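Local coordinates for cytochrome P450 (Picrophilus torridus, PDB 2RFB), which binds heme b and probably acts as a monooxygenase, inserting one atom of molecular oxygen into a substrate, at residues N105-S108 against K109-I113; S146-L149 against E150-K153. One frame throughout, in Å; residues are numbered along the deposited sequence.

Interaction 1: residues N105-S108 against K109-I113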
# COMPACT_ATOMS: atom_id res chain seq x y z
N ASN A 105 -12.63 -4.55 4.35
CA ASN A 105 -13.27 -5.84 4.68
C ASN A 105 -12.25 -6.97 4.69
O ASN A 105 -12.27 -7.82 5.57
CB ASN A 105 -14.35 -6.17 3.68
CG ASN A 105 -15.73 -5.62 4.10
OD1 ASN A 105 -16.41 -6.22 4.92
ND2 ASN A 105 -16.13 -4.51 3.51
N ILE A 106 -11.34 -6.96 3.72
CA ILE A 106 -10.42 -8.07 3.55
C ILE A 106 -9.46 -8.08 4.72
O ILE A 106 -9.20 -9.14 5.32
CB ILE A 106 -9.60 -7.94 2.21
CG1 ILE A 106 -10.52 -7.92 0.99
CG2 ILE A 106 -8.61 -9.08 2.08
CD1 ILE A 106 -11.72 -8.84 1.14
N ILE A 107 -8.97 -6.89 5.08
CA ILE A 107 -8.01 -6.79 6.14
C ILE A 107 -8.61 -7.13 7.50
O ILE A 107 -7.97 -7.82 8.32
CB ILE A 107 -7.25 -5.44 6.05
CG1 ILE A 107 -5.75 -5.71 5.91
CG2 ILE A 107 -7.57 -4.51 7.17
CD1 ILE A 107 -5.07 -5.96 7.18
N SER A 108 -9.86 -6.76 7.76
CA SER A 108 -10.45 -7.22 9.00
C SER A 108 -10.58 -8.76 9.06
O SER A 108 -10.54 -9.36 10.17
CB SER A 108 -11.80 -6.59 9.20
OG SER A 108 -12.77 -7.22 8.38
N LYS A 109 -10.77 -9.40 7.90
CA LYS A 109 -10.89 -10.86 7.91
C LYS A 109 -9.55 -11.49 8.26
O LYS A 109 -9.49 -12.36 9.11
CB LYS A 109 -11.37 -11.43 6.58
CG LYS A 109 -11.22 -12.95 6.45
CD LYS A 109 -12.45 -13.78 6.84
CE LYS A 109 -12.07 -15.26 6.63
NZ LYS A 109 -13.16 -16.28 6.56
N ILE A 110 -8.51 -11.03 7.58
CA ILE A 110 -7.15 -11.46 7.85
C ILE A 110 -6.78 -11.13 9.29
O ILE A 110 -6.21 -11.97 9.96
CB ILE A 110 -6.16 -10.84 6.81
CG1 ILE A 110 -6.38 -11.49 5.44
CG2 ILE A 110 -4.70 -11.01 7.23
CD1 ILE A 110 -5.69 -10.80 4.28
N LEU A 111 -7.11 -9.95 9.80
CA LEU A 111 -6.76 -9.65 11.20
C LEU A 111 -7.41 -10.62 12.20
O LEU A 111 -6.81 -10.99 13.20
CB LEU A 111 -7.07 -8.21 11.59
CG LEU A 111 -6.24 -7.11 10.90
CD1 LEU A 111 -6.87 -5.69 11.08
CD2 LEU A 111 -4.80 -7.16 11.32
N GLY A 112 -8.63 -11.03 11.89
CA GLY A 112 -9.49 -11.78 12.82
C GLY A 112 -10.51 -10.92 13.55
O GLY A 112 -10.98 -11.29 14.60
N ILE A 113 -10.86 -9.74 13.03
CA ILE A 113 -11.84 -8.92 13.71
C ILE A 113 -13.17 -9.65 13.64
O ILE A 113 -13.61 -10.02 12.55
CB ILE A 113 -11.98 -7.50 13.06
CG1 ILE A 113 -10.66 -6.71 13.10
CG2 ILE A 113 -13.16 -6.72 13.69
CD1 ILE A 113 -10.19 -6.32 14.52
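Ser108 O closes the helix 101-111 by accepting the amide of Ile113 at 2.9 Å (Ile113 N to Ser108 O), in the carbonyl plane, with a weak bond from Gly112 N beside it. Together with the weak bond from Gly112 N to Lys109 O this makes a Schellman motif, and Gly112 is its C-prime residue: at phi 98° a side chain would be jammed against the carbonyl oxygen of Leu111. The reversal brings Ile113 back over the last turn, where its CB meets Ser108 CB at 4.0 Å. Ser108 OG lies between its own backbone N and carbonyl carbon (chi1 77°), a position from which it turns back to donate to Asn105 O at 2.9 Å. Lys109 N reaches the same oxygen at 3.2 Å from the same face of the carbonyl. Along the helix, Ile106 CG2 meets Ile110 CD1 at 4.0 Å, while Ile107 CD1 lies 4.1 Å from Leu111 CG. Farther out, Ile107 and Leu111 pack on Ile186 of helix 175-206, Ile106 and Ile110 on Leu300 of helix 298-315, and the side chain of Ile107 lies about 4 Å from the heme, nearest atoms. The buried Ser108 hydroxyl spends its proton on Asn105 O, a carbonyl of its own helix with two donors, and the Schellman bonds use the last-turn carbonyls, allowing the chain to leave the helix with these polar groups paired.

Interaction 2: residues S146-L149 against E150-K153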
# COMPACT_ATOMS: atom_id res chain seq x y z
N SER A 146 -10.37 -0.66 23.29
CA SER A 146 -11.04 -1.50 24.25
C SER A 146 -11.43 -2.88 23.65
O SER A 146 -11.03 -3.90 24.17
CB SER A 146 -12.22 -0.77 24.83
OG SER A 146 -12.77 -1.58 25.84
N ARG A 147 -12.18 -2.92 22.54
CA ARG A 147 -12.52 -4.20 21.91
C ARG A 147 -11.27 -5.00 21.53
O ARG A 147 -11.23 -6.21 21.73
CB ARG A 147 -13.40 -4.04 20.66
CG ARG A 147 -14.90 -3.95 20.92
CD ARG A 147 -15.49 -5.13 21.72
NE ARG A 147 -15.09 -6.44 21.18
CZ ARG A 147 -15.09 -7.58 21.87
NH1 ARG A 147 -15.49 -7.62 23.16
NH2 ARG A 147 -14.70 -8.71 21.27
N LEU A 148 -10.27 -4.31 21.01
CA LEU A 148 -9.02 -4.97 20.62
C LEU A 148 -8.43 -5.82 21.73
O LEU A 148 -7.95 -6.93 21.48
CB LEU A 148 -7.99 -3.95 20.14
CG LEU A 148 -8.15 -3.49 18.69
CD1 LEU A 148 -7.04 -2.51 18.31
CD2 LEU A 148 -8.16 -4.68 17.68
N LEU A 149 -8.46 -5.30 22.95
CA LEU A 149 -7.88 -5.97 24.07
C LEU A 149 -8.68 -7.23 24.42
O LEU A 149 -8.11 -8.24 24.80
CB LEU A 149 -7.79 -5.02 25.27
CG LEU A 149 -6.80 -3.84 25.12
CD1 LEU A 149 -6.78 -2.99 26.38
CD2 LEU A 149 -5.38 -4.28 24.77
N GLU A 150 -9.99 -7.16 24.27
CA GLU A 150 -10.83 -8.34 24.44
C GLU A 150 -10.49 -9.40 23.38
O GLU A 150 -10.37 -10.57 23.69
CB GLU A 150 -12.31 -7.96 24.45
CG GLU A 150 -13.04 -7.92 25.84
CD GLU A 150 -12.12 -7.78 27.08
OE1 GLU A 150 -11.23 -6.90 27.11
OE2 GLU A 150 -12.33 -8.56 28.06
N ILE A 151 -10.29 -8.99 22.14
CA ILE A 151 -10.04 -9.94 21.08
C ILE A 151 -8.72 -10.65 21.29
O ILE A 151 -8.65 -11.88 21.23
CB ILE A 151 -10.05 -9.26 19.73
CG1 ILE A 151 -11.44 -8.69 19.47
CG2 ILE A 151 -9.63 -10.25 18.66
CD1 ILE A 151 -11.43 -7.46 18.61
N PHE A 152 -7.68 -9.87 21.58
CA PHE A 152 -6.37 -10.43 21.89
C PHE A 152 -6.41 -11.58 22.89
O PHE A 152 -5.53 -12.44 22.89
CB PHE A 152 -5.41 -9.34 22.37
CG PHE A 152 -4.66 -8.68 21.26
CD1 PHE A 152 -4.88 -7.35 20.95
CD2 PHE A 152 -3.75 -9.39 20.49
CE1 PHE A 152 -4.21 -6.76 19.92
CE2 PHE A 152 -3.07 -8.79 19.45
CZ PHE A 152 -3.30 -7.48 19.17
N LYS A 153 -7.43 -11.60 23.75
CA LYS A 153 -7.47 -12.62 24.79
C LYS A 153 -8.40 -13.79 24.50
O LYS A 153 -8.26 -14.84 25.09
CB LYS A 153 -7.65 -12.01 26.18
CG LYS A 153 -6.29 -11.59 26.81
CD LYS A 153 -6.37 -11.37 28.33
CE LYS A 153 -5.04 -11.65 29.05
NZ LYS A 153 -3.91 -10.81 28.54
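Arg147 folds its guanidinium over the side chain of Glu150, one turn on, with Glu150 CB lying against one face of the planar group, 3.4 Å from Arg147 NH1. The arginine chain bends at chi2 (-55°) and chi3 (-49°), which curls it back along the helix and also brings NH2 to 3.7 Å from Ile151 CG1. This is contact with the aliphatic part of the glutamate: Glu150 OE1 stays 5.9 Å from Arg147 NH1, so the two do not pair as a salt bridge, though their opposite charges may still attract weakly. The charged mate of the arginine lies elsewhere, for Arg147 NE forms a salt bridge with Asp117 OD2. With an alanine here, Asp117 would probably lose its charged mate, and the flank of Ile151 and the methylenes of Glu150 would be left uncovered.

Beneath these side chains the backbone keeps its helical bonds. Ile151 N donates to Arg147 O at 3.0 Å, and Phe152 N to Leu148 O at 3.0 Å. The Phe152 ring also meets that second carbonyl obliquely, its CD1 3.1 Å from Leu148 O. Leu148 CD2 and Ile151 CD1 make a looser apolar contact at 4.4 Å.

This part of helix 136-153 thus has a charged flank at the surface and an apolar one turned inward. Phe152 fits between helices 159-164 and 175-206, touching Ile160, Leu163 and Ile182, while Leu148 packs on Ile179 and Ile151 on Pro114 of the loop after helix 101-111.

Interaction 1 comes first along the chain, at the end of helix 101-111, and interaction 2 follows in the last turns of helix 136-153; helix 118-129 lies between them in sequence. Their centres lie about 14 Å apart, on the same side of the chain's centre, and they touch directly where Ile113 CD1 packs against Leu148 CD2 at 4.1 Å. Both also lean on the long helix 175-206, Ile182 receiving Leu111 from one and Phe152 from the other. Interaction 1 is the inner of the two, beside the heme, whereas interaction 2 lies farther out, away from the heme site. Packing is therefore continuous from the heme surroundings to this outer helix of the P450 fold.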